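Local coordinates for protein DNA-(apurinic or apyrimidinic site) endonuclease 2 (Xenopus laevis, PDB 6WCD) that cleaves DNA as a 3'-5' exonuclease and weakly incises abasic sites, this chain being its catalytic domain of the endonuclease/exonuclease/phosphatase family, at residues R208-L211 / N212-G216. Numbering follows the deposited sequence.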
ATOM      1  N   ARG A 208     -10.414 -12.291   8.049  1.00 25.54           N
ATOM      2  CA  ARG A 208     -10.103 -11.854   9.398  1.00 22.33           C
ATOM      3  C   ARG A 208      -9.276 -12.888  10.120  1.00 24.80           C
ATOM      4  O   ARG A 208      -8.358 -12.531  10.876  1.00 24.04           O
ATOM      5  CB  ARG A 208     -11.410 -11.556  10.133  1.00 25.08           C
ATOM      6  CG  ARG A 208     -11.238 -10.951  11.446  1.00 24.56           C
ATOM      7  CD  ARG A 208     -12.597 -10.480  11.943  1.00 37.43           C
ATOM      8  NE  ARG A 208     -13.053  -9.350  11.136  1.00 29.53           N
ATOM      9  CZ  ARG A 208     -14.218  -9.231  10.520  1.00 36.90           C
ATOM     10  NH1 ARG A 208     -15.152 -10.187  10.568  1.00 33.80           N
ATOM     11  NH2 ARG A 208     -14.457  -8.133   9.846  1.00 31.90           N
ATOM     12  N   GLN A 209      -9.509 -14.166   9.852  1.00 22.95           N
ATOM     13  CA  GLN A 209      -8.617 -15.188  10.390  1.00 25.57           C
ATOM     14  C   GLN A 209      -7.203 -14.953   9.884  1.00 22.16           C
ATOM     15  O   GLN A 209      -6.218 -15.138  10.623  1.00 23.75           O
ATOM     16  CB  GLN A 209      -9.096 -16.593  10.007  1.00 26.92           C
ATOM     17  CG  GLN A 209     -10.387 -16.992  10.691  1.00 37.57           C
ATOM     18  CD  GLN A 209     -10.907 -18.340  10.190  1.00 67.93           C
ATOM     19  OE1 GLN A 209     -10.431 -18.865   9.182  1.00 72.19           O
ATOM     20  NE2 GLN A 209     -11.883 -18.898  10.894  1.00 68.76           N
ATOM     21  N   TRP A 210      -7.073 -14.621   8.599  1.00 22.46           N
ATOM     22  CA  TRP A 210      -5.745 -14.351   8.047  1.00 21.33           C
ATOM     23  C   TRP A 210      -5.080 -13.202   8.776  1.00 18.61           C
ATOM     24  O   TRP A 210      -3.917 -13.303   9.205  1.00 21.61           O
ATOM     25  CB  TRP A 210      -5.848 -14.066   6.533  1.00 22.44           C
ATOM     26  CG  TRP A 210      -4.514 -13.637   6.024  1.00 19.74           C
ATOM     27  CD1 TRP A 210      -3.454 -14.447   5.802  1.00 22.06           C
ATOM     28  CD2 TRP A 210      -4.094 -12.323   5.805  1.00 17.48           C
ATOM     29  NE1 TRP A 210      -2.379 -13.702   5.404  1.00 21.54           N
ATOM     30  CE2 TRP A 210      -2.725 -12.376   5.425  1.00 18.21           C
ATOM     31  CE3 TRP A 210      -4.710 -11.072   5.863  1.00 19.58           C
ATOM     32  CZ2 TRP A 210      -2.009 -11.235   5.101  1.00 18.52           C
ATOM     33  CZ3 TRP A 210      -3.993  -9.955   5.544  1.00 20.77           C
ATOM     34  CH2 TRP A 210      -2.643 -10.042   5.176  1.00 19.18           C
ATOM     35  N   LEU A 211      -5.802 -12.098   8.946  1.00 20.04           N
ATOM     36  CA  LEU A 211      -5.243 -10.937   9.622  1.00 23.39           C
ATOM     37  C   LEU A 211      -4.863 -11.263  11.055  1.00 26.07           C
ATOM     38  O   LEU A 211      -3.810 -10.801  11.545  1.00 26.31           O
ATOM     39  CB  LEU A 211      -6.263  -9.804   9.633  1.00 32.94           C
ATOM     40  CG  LEU A 211      -6.065  -8.546   8.828  1.00 38.26           C
ATOM     41  CD1 LEU A 211      -6.997  -7.484   9.360  1.00 33.40           C
ATOM     42  CD2 LEU A 211      -4.628  -8.063   8.800  1.00 23.10           C
ATOM     43  N   ASN A 212      -5.724 -12.013  11.778  1.00 21.17           N
ATOM     44  CA  ASN A 212      -5.459 -12.346  13.157  1.00 22.39           C
ATOM     45  C   ASN A 212      -4.119 -13.043  13.315  1.00 26.39           C
ATOM     46  O   ASN A 212      -3.432 -12.835  14.320  1.00 31.50           O
ATOM     47  CB  ASN A 212      -6.554 -13.240  13.731  1.00 25.82           C
ATOM     48  CG  ASN A 212      -7.884 -12.525  13.982  1.00 36.27           C
ATOM     49  OD1 ASN A 212      -7.934 -11.331  14.191  1.00 36.34           O
ATOM     50  ND2 ASN A 212      -8.980 -13.307  14.017  1.00 44.64           N
ATOM     51  N   GLN A 213      -3.761 -13.949  12.394  1.00 22.34           N
ATOM     52  CA  GLN A 213      -2.481 -14.633  12.530  1.00 23.64           C
ATOM     53  C   GLN A 213      -1.332 -13.861  11.914  1.00 24.62           C
ATOM     54  O   GLN A 213      -0.173 -14.099  12.299  1.00 27.63           O
ATOM     55  CB  GLN A 213      -2.546 -16.058  11.949  1.00 23.92           C
ATOM     56  CG  GLN A 213      -2.935 -16.141  10.507  1.00 25.51           C
ATOM     57  CD  GLN A 213      -1.760 -15.940   9.570  1.00 24.74           C
ATOM     58  OE1 GLN A 213      -0.666 -16.491   9.767  1.00 29.08           O
ATOM     59  NE2 GLN A 213      -1.987 -15.180   8.541  1.00 22.81           N
ATOM     60  N   PHE A 214      -1.609 -12.918  11.015  1.00 19.99           N
ATOM     61  CA  PHE A 214      -0.548 -12.137  10.400  1.00 20.93           C
ATOM     62  C   PHE A 214      -0.055 -11.050  11.355  1.00 20.57           C
ATOM     63  O   PHE A 214       1.156 -10.723  11.387  1.00 21.18           O
ATOM     64  CB  PHE A 214      -1.073 -11.510   9.090  1.00 20.66           C
ATOM     65  CG  PHE A 214      -0.040 -10.796   8.310  1.00 19.53           C
ATOM     66  CD1 PHE A 214       1.072 -11.465   7.816  1.00 17.41           C
ATOM     67  CD2 PHE A 214      -0.181  -9.470   8.044  1.00 21.44           C
ATOM     68  CE1 PHE A 214       2.035 -10.823   7.108  1.00 19.66           C
ATOM     69  CE2 PHE A 214       0.792  -8.805   7.308  1.00 26.63           C
ATOM     70  CZ  PHE A 214       1.879  -9.499   6.843  1.00 20.27           C
ATOM     71  N   LEU A 215      -0.959 -10.522  12.169  1.00 22.01           N
ATOM     72  CA  LEU A 215      -0.648  -9.429  13.088  1.00 20.27           C
ATOM     73  C   LEU A 215      -0.329  -9.970  14.466  1.00 24.49           C
ATOM     74  O   LEU A 215      -0.941 -10.930  14.929  1.00 25.74           O
ATOM     75  CB  LEU A 215      -1.811  -8.445  13.189  1.00 19.29           C
ATOM     76  CG  LEU A 215      -2.208  -7.757  11.895  1.00 22.05           C
ATOM     77  CD1 LEU A 215      -3.390  -6.856  12.127  1.00 29.12           C
ATOM     78  CD2 LEU A 215      -1.068  -6.952  11.347  1.00 22.01           C
ATOM     79  N   GLY A 216       0.619  -9.324  15.120  1.00 21.70           N
ATOM     80  CA  GLY A 216       0.872  -9.571  16.505  1.00 22.97           C
ATOM     81  C   GLY A 216       0.144  -8.594  17.392  1.00 29.47           C
ATOM     82  O   GLY A 216      -0.373  -7.572  16.971  1.00 27.76           O
TER
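W210 and F214 stack one turn apart on helix 206-214. The phenyl ring and the six-membered indole ring form an offset stack, centroids 4.9 Å apart and planes 16° apart. CZ2 of W210 sits over one face of F214, 3.8 Å from its CG. CB of F214 makes a CH-pi contact over the face of the six-membered ring of W210. Four residues apart on the helix, both have CG anti to the backbone N, and the side chains lie side by side.

W210 O takes two bonds: the helical one from F214 N, and one of 2.8 Å from Q213 NE2, which meets a lone pair in the carbonyl plane. CG of Q213 lies between the backbone N and the carbonyl carbon, and a bend at chi2 (84°) then turns the amide back to W210 O. The same NE2 also bonds to Q165.

An alanine in place of W210 would probably leave one face of F214 without its stacking partner and open a gap beside Y161.

L211 and L215 pack alongside: CD2 of L211 is 3.7 Å from CD1 of L215. L215 N bonds to L211 O. Buried L211, F214 and L215 contrast with exposed Q209. Q213 is exposed too, but held by its amide. N212, partly exposed, bonds through ND2 to OE1 of E203.

The helix lies against the sheet that holds strands 239-241 and 269-278. L211, F214 and L215 touch strand 269-278, W210 stacks on Y161 of helix 152-173, and F214 stacks on F239 of strand 239-241.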